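Local structure of lactococcal phage P2 ORF15 (Lactococcus phage p2, 2WZP) at residues M[31-37]-M[120-126]; M[45-49]-M[109-113]; M[134-140]-M[156-162]. The protein probably serves as the distal tail protein (Dit) of the phage, building the ring that joins the end of the tail to the host-recognition baseplate. All blocks are in the same frame, centred on the assembly; numbering follows the deposited sequence.

Contact 1: M[31-37]-M[120-126]; sequences RQYKIHT and VTLEYQT
His36 and Glu123 meet obliquely across two antiparallel strands, with the imidazole and carboxylate planes only 15° from coplanar. His36 NE2 donates to Glu123 OE1 at 2.8 Å, and the oxygen lies close to the ring plane and accepts the N-H on its anti lone pair. Glu123 reaches this point because its CG stands opposite the backbone N (chi1 179°) and the rest of the chain runs out straight. The other edge nitrogen, His36 ND1, is bonded to Asp44, so the ring is gripped by two carboxylates, consistent with a protonated imidazole. Glu123 OE2 turns instead to Gln130 NE2 and to a water, 2.7 Å away. That water also accepts from Lys34 NZ at 2.8 Å and donates to Gln125 OE1. Lys34 runs alongside Glu123, Lys34 CD passing 3.8 Å from Glu123 OE1, but the ammonium and carboxylate communicate through the water rather than directly.

The reverse face of the sheet is apolar and aromatic. Tyr33 and Tyr124 run alongside each other in the same direction, planes 28° and centroids 5.2 Å apart, offset so that little of one ring covers the other. Arg31 bends at chi2 and chi3, laying CD over a face of Tyr33 while CG comes to the edge of Tyr124 at CE1, 3.6 Å away. Further along, Ile35 CD1 rests against Leu122 CD1 at 3.9 Å. The polar ends on this face are met by a second subunit: its Glu144 bonds Arg31 and the Tyr33 hydroxyl, its Lys142 the Tyr124 hydroxyl.

Paired backbone bonds, such as Glu123 N to Lys34 O, make 32-36 and 120-125 neighbours, next in from the outermost strand 46-48, in an antiparallel sheet with one polar face and one apolar, aromatic face in the Dit N-terminal domain.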
# COMPACT_ATOMS: atom_id res chain seq x y z
N ARG M 31 -17.76 -29.32 10.72
CA ARG M 31 -17.35 -28.98 12.05
C ARG M 31 -18.47 -28.21 12.78
O ARG M 31 -19.21 -27.46 12.14
CB ARG M 31 -16.06 -28.15 11.87
CG ARG M 31 -15.49 -27.40 13.03
CD ARG M 31 -16.23 -26.11 13.29
NE ARG M 31 -16.08 -25.06 12.27
CZ ARG M 31 -17.08 -24.37 11.73
NH1 ARG M 31 -18.34 -24.68 12.01
NH2 ARG M 31 -16.83 -23.38 10.89
N GLN M 32 -18.61 -28.40 14.11
CA GLN M 32 -19.63 -27.75 14.95
C GLN M 32 -18.98 -27.10 16.15
O GLN M 32 -18.16 -27.73 16.81
CB GLN M 32 -20.67 -28.78 15.47
CG GLN M 32 -21.40 -29.63 14.42
CD GLN M 32 -22.47 -28.84 13.71
OE1 GLN M 32 -23.54 -28.61 14.24
NE2 GLN M 32 -22.19 -28.41 12.49
N TYR M 33 -19.38 -25.85 16.44
CA TYR M 33 -18.92 -25.11 17.61
C TYR M 33 -20.11 -24.77 18.47
O TYR M 33 -21.17 -24.44 17.95
CB TYR M 33 -18.22 -23.79 17.22
CG TYR M 33 -16.84 -23.92 16.62
CD1 TYR M 33 -15.83 -24.60 17.30
CD2 TYR M 33 -16.51 -23.26 15.45
CE1 TYR M 33 -14.55 -24.69 16.76
CE2 TYR M 33 -15.22 -23.32 14.92
CZ TYR M 33 -14.25 -24.06 15.57
OH TYR M 33 -12.98 -24.11 15.05
N LYS M 34 -19.95 -24.82 19.79
CA LYS M 34 -21.02 -24.45 20.72
C LYS M 34 -20.40 -23.74 21.90
O LYS M 34 -19.28 -24.07 22.29
CB LYS M 34 -21.78 -25.70 21.22
CG LYS M 34 -22.66 -26.33 20.18
CD LYS M 34 -23.25 -27.62 20.67
CE LYS M 34 -24.25 -28.21 19.70
NZ LYS M 34 -23.60 -28.62 18.43
N ILE M 35 -21.10 -22.77 22.48
CA ILE M 35 -20.65 -22.07 23.68
C ILE M 35 -21.55 -22.56 24.82
O ILE M 35 -22.77 -22.46 24.72
CB ILE M 35 -20.65 -20.53 23.50
CG1 ILE M 35 -19.47 -20.05 22.60
CG2 ILE M 35 -20.70 -19.75 24.84
CD1 ILE M 35 -18.00 -20.26 23.15
N HIS M 36 -20.95 -23.16 25.87
CA HIS M 36 -21.66 -23.64 27.06
C HIS M 36 -21.39 -22.68 28.18
O HIS M 36 -20.22 -22.30 28.39
CB HIS M 36 -21.18 -25.04 27.48
CG HIS M 36 -21.41 -26.10 26.47
ND1 HIS M 36 -22.44 -27.01 26.61
CD2 HIS M 36 -20.71 -26.41 25.35
CE1 HIS M 36 -22.36 -27.82 25.56
NE2 HIS M 36 -21.33 -27.49 24.78
N THR M 37 -22.44 -22.28 28.92
CA THR M 37 -22.29 -21.38 30.07
C THR M 37 -21.90 -22.17 31.33
O THR M 37 -21.36 -21.59 32.28
CB THR M 37 -23.52 -20.49 30.29
OG1 THR M 37 -24.66 -21.32 30.47
CG2 THR M 37 -23.74 -19.48 29.15
N VAL M 120 -16.42 -19.71 30.22
CA VAL M 120 -17.36 -20.30 29.30
C VAL M 120 -16.58 -21.45 28.58
O VAL M 120 -15.33 -21.46 28.59
CB VAL M 120 -17.86 -19.13 28.41
CG1 VAL M 120 -17.48 -19.25 26.93
CG2 VAL M 120 -19.33 -18.89 28.59
N THR M 121 -17.31 -22.44 28.05
CA THR M 121 -16.67 -23.59 27.39
C THR M 121 -17.05 -23.70 25.92
O THR M 121 -18.24 -23.81 25.58
CB THR M 121 -17.00 -24.90 28.15
OG1 THR M 121 -16.45 -24.82 29.46
CG2 THR M 121 -16.45 -26.13 27.48
N LEU M 122 -16.04 -23.73 25.06
CA LEU M 122 -16.24 -23.94 23.63
C LEU M 122 -16.16 -25.45 23.34
O LEU M 122 -15.21 -26.13 23.75
CB LEU M 122 -15.19 -23.16 22.81
CG LEU M 122 -15.16 -23.39 21.29
CD1 LEU M 122 -16.28 -22.60 20.60
CD2 LEU M 122 -13.82 -23.01 20.73
N GLU M 123 -17.17 -25.97 22.66
CA GLU M 123 -17.22 -27.35 22.21
C GLU M 123 -16.78 -27.33 20.73
O GLU M 123 -17.26 -26.52 19.95
CB GLU M 123 -18.62 -27.92 22.37
CG GLU M 123 -18.76 -29.34 21.89
CD GLU M 123 -20.15 -29.92 22.04
OE1 GLU M 123 -20.87 -29.54 22.99
OE2 GLU M 123 -20.52 -30.76 21.19
N TYR M 124 -15.83 -28.17 20.38
CA TYR M 124 -15.27 -28.26 19.03
C TYR M 124 -15.47 -29.71 18.60
O TYR M 124 -14.85 -30.63 19.15
CB TYR M 124 -13.78 -27.88 19.07
CG TYR M 124 -12.98 -27.99 17.79
CD1 TYR M 124 -13.58 -27.81 16.55
CD2 TYR M 124 -11.60 -28.17 17.82
CE1 TYR M 124 -12.83 -27.83 15.37
CE2 TYR M 124 -10.83 -28.15 16.66
CZ TYR M 124 -11.45 -27.99 15.43
OH TYR M 124 -10.69 -27.97 14.29
N GLN M 125 -16.42 -29.91 17.68
CA GLN M 125 -16.79 -31.24 17.20
C GLN M 125 -16.61 -31.43 15.71
O GLN M 125 -17.05 -30.60 14.92
CB GLN M 125 -18.22 -31.59 17.61
CG GLN M 125 -18.50 -33.06 17.40
CD GLN M 125 -19.92 -33.46 17.59
OE1 GLN M 125 -20.86 -32.67 17.41
NE2 GLN M 125 -20.10 -34.72 17.93
N THR M 126 -15.96 -32.55 15.34
CA THR M 126 -15.72 -33.02 13.97
C THR M 126 -16.11 -34.50 13.91
O THR M 126 -16.68 -35.02 14.86
CB THR M 126 -14.28 -32.72 13.49
OG1 THR M 126 -13.36 -33.47 14.27
CG2 THR M 126 -13.95 -31.24 13.52
O HOH W 1 -21.35 -30.29 18.62

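Contact 2: M[45-49]-M[109-113]; sequences KVWDV and DFVND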
# COMPACT_ATOMS: atom_id res chain seq x y z
N LYS M 45 -26.55 -23.31 29.58
CA LYS M 45 -27.19 -22.66 28.42
C LYS M 45 -26.22 -22.84 27.26
O LYS M 45 -25.03 -22.55 27.39
CB LYS M 45 -27.51 -21.18 28.67
CG LYS M 45 -28.28 -20.53 27.52
CD LYS M 45 -28.82 -19.15 27.88
CE LYS M 45 -29.41 -18.44 26.68
NZ LYS M 45 -29.83 -17.03 26.99
N VAL M 46 -26.71 -23.40 26.15
CA VAL M 46 -25.91 -23.71 24.97
C VAL M 46 -26.27 -22.83 23.81
O VAL M 46 -27.43 -22.79 23.39
CB VAL M 46 -25.97 -25.22 24.58
CG1 VAL M 46 -24.94 -25.55 23.50
CG2 VAL M 46 -25.80 -26.14 25.79
N TRP M 47 -25.27 -22.15 23.27
CA TRP M 47 -25.44 -21.31 22.10
C TRP M 47 -24.86 -22.10 20.97
O TRP M 47 -23.69 -22.43 21.04
CB TRP M 47 -24.66 -20.01 22.28
CG TRP M 47 -25.32 -19.05 23.21
CD1 TRP M 47 -25.20 -18.99 24.56
CD2 TRP M 47 -26.25 -18.02 22.84
NE1 TRP M 47 -25.97 -17.97 25.07
CE2 TRP M 47 -26.63 -17.36 24.03
CE3 TRP M 47 -26.79 -17.57 21.62
CZ2 TRP M 47 -27.52 -16.27 24.04
CZ3 TRP M 47 -27.67 -16.49 21.62
CH2 TRP M 47 -28.02 -15.84 22.82
N ASP M 48 -25.67 -22.46 19.94
CA ASP M 48 -25.13 -23.16 18.77
C ASP M 48 -24.47 -22.10 17.88
O ASP M 48 -25.16 -21.42 17.12
CB ASP M 48 -26.21 -23.93 17.99
CG ASP M 48 -25.68 -24.81 16.87
OD1 ASP M 48 -26.36 -25.78 16.50
OD2 ASP M 48 -24.57 -24.55 16.38
N VAL M 49 -23.13 -21.98 17.96
CA VAL M 49 -22.44 -20.96 17.16
C VAL M 49 -22.03 -21.40 15.74
O VAL M 49 -21.15 -20.82 15.11
CB VAL M 49 -21.39 -20.13 17.96
CG1 VAL M 49 -22.06 -19.43 19.16
CG2 VAL M 49 -20.21 -20.99 18.41
N ASP M 109 -27.75 -10.59 24.91
CA ASP M 109 -27.87 -11.86 25.62
C ASP M 109 -26.64 -12.72 25.52
O ASP M 109 -26.21 -13.26 26.53
CB ASP M 109 -29.12 -12.64 25.19
CG ASP M 109 -30.46 -12.02 25.57
OD1 ASP M 109 -30.45 -10.96 26.28
OD2 ASP M 109 -31.49 -12.58 25.20
N PHE M 110 -26.06 -12.85 24.32
CA PHE M 110 -24.86 -13.66 24.12
C PHE M 110 -23.69 -13.17 24.94
O PHE M 110 -23.06 -13.97 25.63
CB PHE M 110 -24.49 -13.70 22.64
CG PHE M 110 -23.35 -14.63 22.33
CD1 PHE M 110 -23.51 -16.01 22.45
CD2 PHE M 110 -22.12 -14.14 21.93
CE1 PHE M 110 -22.46 -16.87 22.17
CE2 PHE M 110 -21.07 -15.01 21.65
CZ PHE M 110 -21.25 -16.37 21.76
N VAL M 111 -23.38 -11.87 24.86
CA VAL M 111 -22.24 -11.27 25.54
C VAL M 111 -22.42 -11.30 27.06
O VAL M 111 -21.50 -11.73 27.76
CB VAL M 111 -21.85 -9.87 24.98
CG1 VAL M 111 -20.68 -9.26 25.75
CG2 VAL M 111 -21.52 -9.96 23.49
N ASN M 112 -23.63 -10.94 27.56
CA ASN M 112 -23.89 -10.95 29.00
C ASN M 112 -23.95 -12.34 29.58
O ASN M 112 -23.69 -12.49 30.76
CB ASN M 112 -25.07 -10.09 29.43
CG ASN M 112 -24.83 -8.61 29.26
OD1 ASN M 112 -23.94 -8.01 29.87
ND2 ASN M 112 -25.60 -7.98 28.43
N ASP M 113 -24.25 -13.35 28.75
CA ASP M 113 -24.25 -14.74 29.17
C ASP M 113 -22.83 -15.19 29.42
O ASP M 113 -22.59 -15.91 30.38
CB ASP M 113 -24.90 -15.65 28.13
CG ASP M 113 -26.41 -15.76 28.24
OD1 ASP M 113 -27.01 -15.06 29.11
OD2 ASP M 113 -27.00 -16.49 27.42
O HOH W 2 -31.30 -15.72 25.01
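Trp47 meets Phe110 of the helix with an indole face and Asp113 with its edge. Phe110 stands edge-on to that face in a T-shaped stack, planes at 81° and its centroid 4.9 Å from that of the five-membered ring. Its CD1 comes down on Trp47 CD2 at 3.4 Å, and Phe110 CB sits over the six-membered ring as a CH-pi contact. At the indole edge, Trp47 NE1 donates a hydrogen bond to Asp113 OD2, 3.0 Å long, somewhat bent (145°) and in the ring plane.

The same oxygen is shared. Lys45, fully extended from CB to NZ, comes across Asp113 at about a right angle and forms a salt bridge from NZ to OD2 at 2.9 Å. The ammonium takes the syn lone pair and the indole N-H the anti one, so a single carboxylate oxygen holds side chains from strand 46-48 and from the residue just before it. A water accepting from Lys45 NZ at 2.8 Å passes a longer bond, 3.2 Å, to Asp109 OD2. Asp109 OD1 is tied to Gln105, one turn back on the helix.

Farther out, Val49 CG1 touches Phe110 CE1 at 4.0 Å, while Val54 packs on both Trp47 and Phe110. The strand itself is fixed by backbone bonds from Lys45 to Thr37 and from Trp47 to Ile35. On the helix, Val111 and Asn112 meet Phe325 of a third subunit, the Asn112 bond being weak.

A T-shaped aromatic pair and a salt bridge thus join helix 100-115 to outer strand 46-48, a helix packed on one face of an antiparallel sheet.

Contact 3: M[134-140]-M[156-162]; sequences DLALADV and ITFDIIT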
# COMPACT_ATOMS: atom_id res chain seq x y z
N ASP M 134 -11.93 -24.35 27.89
CA ASP M 134 -12.44 -23.36 28.86
C ASP M 134 -11.78 -22.05 28.48
O ASP M 134 -10.54 -21.98 28.40
CB ASP M 134 -12.09 -23.73 30.31
CG ASP M 134 -12.75 -24.98 30.79
OD1 ASP M 134 -13.77 -25.40 30.16
OD2 ASP M 134 -12.29 -25.53 31.82
N LEU M 135 -12.61 -21.05 28.19
CA LEU M 135 -12.20 -19.72 27.72
C LEU M 135 -12.72 -18.60 28.60
O LEU M 135 -13.73 -18.74 29.31
CB LEU M 135 -12.80 -19.52 26.30
CG LEU M 135 -12.47 -20.55 25.22
CD1 LEU M 135 -13.23 -20.23 23.96
CD2 LEU M 135 -10.95 -20.59 24.92
N ALA M 136 -12.08 -17.45 28.51
CA ALA M 136 -12.48 -16.23 29.20
C ALA M 136 -12.43 -15.12 28.14
O ALA M 136 -11.45 -15.02 27.40
CB ALA M 136 -11.50 -15.94 30.32
N LEU M 137 -13.51 -14.34 28.04
CA LEU M 137 -13.62 -13.24 27.11
C LEU M 137 -12.44 -12.28 27.36
O LEU M 137 -12.12 -11.96 28.52
CB LEU M 137 -14.97 -12.57 27.38
CG LEU M 137 -15.50 -11.45 26.45
CD1 LEU M 137 -14.97 -10.09 26.79
CD2 LEU M 137 -15.60 -11.83 25.04
N ALA M 138 -11.75 -11.87 26.27
CA ALA M 138 -10.63 -10.93 26.30
C ALA M 138 -11.12 -9.59 25.74
O ALA M 138 -10.77 -8.53 26.27
CB ALA M 138 -9.47 -11.46 25.50
N ASP M 139 -11.97 -9.63 24.70
CA ASP M 139 -12.58 -8.46 24.10
C ASP M 139 -13.72 -8.82 23.17
O ASP M 139 -13.79 -9.93 22.65
CB ASP M 139 -11.55 -7.54 23.39
CG ASP M 139 -10.70 -8.22 22.35
OD1 ASP M 139 -9.47 -8.35 22.57
OD2 ASP M 139 -11.27 -8.66 21.32
N VAL M 140 -14.62 -7.86 22.98
CA VAL M 140 -15.77 -7.93 22.09
C VAL M 140 -15.99 -6.52 21.56
O VAL M 140 -15.83 -5.56 22.32
CB VAL M 140 -17.02 -8.57 22.72
CG1 VAL M 140 -17.61 -7.72 23.85
CG2 VAL M 140 -18.08 -8.89 21.66
N ILE M 156 -14.83 -11.21 18.39
CA ILE M 156 -14.78 -11.69 19.77
C ILE M 156 -13.43 -12.40 19.99
O ILE M 156 -12.98 -13.11 19.09
CB ILE M 156 -16.03 -12.54 20.14
CG1 ILE M 156 -16.21 -12.62 21.68
CG2 ILE M 156 -16.08 -13.92 19.45
CD1 ILE M 156 -17.46 -13.29 22.15
N THR M 157 -12.76 -12.12 21.12
CA THR M 157 -11.44 -12.70 21.46
C THR M 157 -11.50 -13.35 22.83
O THR M 157 -12.01 -12.76 23.79
CB THR M 157 -10.32 -11.67 21.42
OG1 THR M 157 -10.39 -10.93 20.21
CG2 THR M 157 -8.93 -12.28 21.60
N PHE M 158 -10.91 -14.55 22.92
CA PHE M 158 -10.88 -15.30 24.15
C PHE M 158 -9.50 -15.63 24.58
O PHE M 158 -8.68 -16.10 23.78
CB PHE M 158 -11.63 -16.63 24.00
CG PHE M 158 -13.11 -16.49 23.80
CD1 PHE M 158 -13.97 -16.36 24.89
CD2 PHE M 158 -13.66 -16.56 22.52
CE1 PHE M 158 -15.35 -16.26 24.70
CE2 PHE M 158 -15.06 -16.48 22.34
CZ PHE M 158 -15.88 -16.32 23.43
N ASP M 159 -9.28 -15.50 25.89
CA ASP M 159 -8.08 -15.96 26.55
C ASP M 159 -8.33 -17.44 26.82
O ASP M 159 -9.43 -17.83 27.17
CB ASP M 159 -7.87 -15.23 27.88
CG ASP M 159 -7.12 -13.92 27.77
OD1 ASP M 159 -6.11 -13.87 27.00
OD2 ASP M 159 -7.41 -13.01 28.59
N ILE M 160 -7.30 -18.26 26.65
CA ILE M 160 -7.31 -19.70 26.89
C ILE M 160 -7.08 -20.00 28.36
O ILE M 160 -6.20 -19.40 28.98
CB ILE M 160 -6.18 -20.36 26.04
CG1 ILE M 160 -6.24 -20.01 24.53
CG2 ILE M 160 -6.04 -21.87 26.31
CD1 ILE M 160 -7.40 -20.53 23.69
N ILE M 161 -7.82 -20.98 28.91
CA ILE M 161 -7.64 -21.47 30.27
C ILE M 161 -7.20 -22.89 30.14
O ILE M 161 -6.12 -23.24 30.62
CB ILE M 161 -8.88 -21.29 31.17
CG1 ILE M 161 -9.18 -19.80 31.34
CG2 ILE M 161 -8.69 -21.97 32.56
CD1 ILE M 161 -10.60 -19.50 31.42
N THR M 162 -8.01 -23.70 29.45
CA THR M 162 -7.77 -25.13 29.27
C THR M 162 -8.08 -25.48 27.85
O THR M 162 -9.23 -25.54 27.49
CB THR M 162 -8.60 -25.89 30.31
OG1 THR M 162 -8.09 -25.57 31.60
CG2 THR M 162 -8.48 -27.35 30.15
O HOH W 3 -9.87 -12.68 30.00
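Leu135 and Phe158 interlock on two strands of an antiparallel sheet whose register is shifted at two classic beta bulges. Leu135 CD1 rides over one face of the Phe158 ring, 4.0 Å from its centroid, while CD2 meets Ile160 CD1 alongside. Phe158 CG lies anti to its carbonyl carbon (chi1 -67°), which puts Phe158 CD1 3.7 Å from Leu135 CB. Where the side chains of Leu137 and Phe158 diverge, Leu137 CD2 turns to Ile156 CG1, 3.5 Å away and nearly at right angles. Ile114 of helix 100-115 settles on both of these, and Phe110 fits against Ile156.

Behind this apolar side, the small Ala136 offers a shallow notch that Ile161 CD1 fills, 3.8 Å from its CB. Ile161 and Thr162 form one bulge, their two N-H groups converging on Asp134 O. Ala138 and Asp139 form the other: both N-H groups reach Thr157 O from the same face of its carbonyl plane. Asp139 CG sits between its backbone N and carbonyl carbon (chi1 55°), which turns the carboxylate to Thr157, whose OG1 donates to Asp139 OD2 at 2.7 Å from the syn side, 29° out of the carboxylate plane. Just there, Asp139 and Val140 also pair with a strand of a third subunit, so the sheet continues into the next chain. Asp159 OD1 is held by Gln88, and a water bridges its OD2, at 2.9 Å, to Leu137 O, at 2.8 Å.

From the N terminus, segment 31-37 comes first, with 82 residues before its partner in contact 1. Inside that long loop, 45-49 follows after a short loop and is met by helix 100-115, so contact 2 closes wholly within contact 1. After a short connection the chain enters strand 120-125, and contact 3 then forms in series as a short-range hairpin pairing. None of the three cross. Contacts 1 and 3 share one sheet, where Val120 O receives Leu135 N, and contact 2 binds the helix over it, with Val111 packing on Val140. Thr37 OG1 to Lys45 N ties the first two contacts directly.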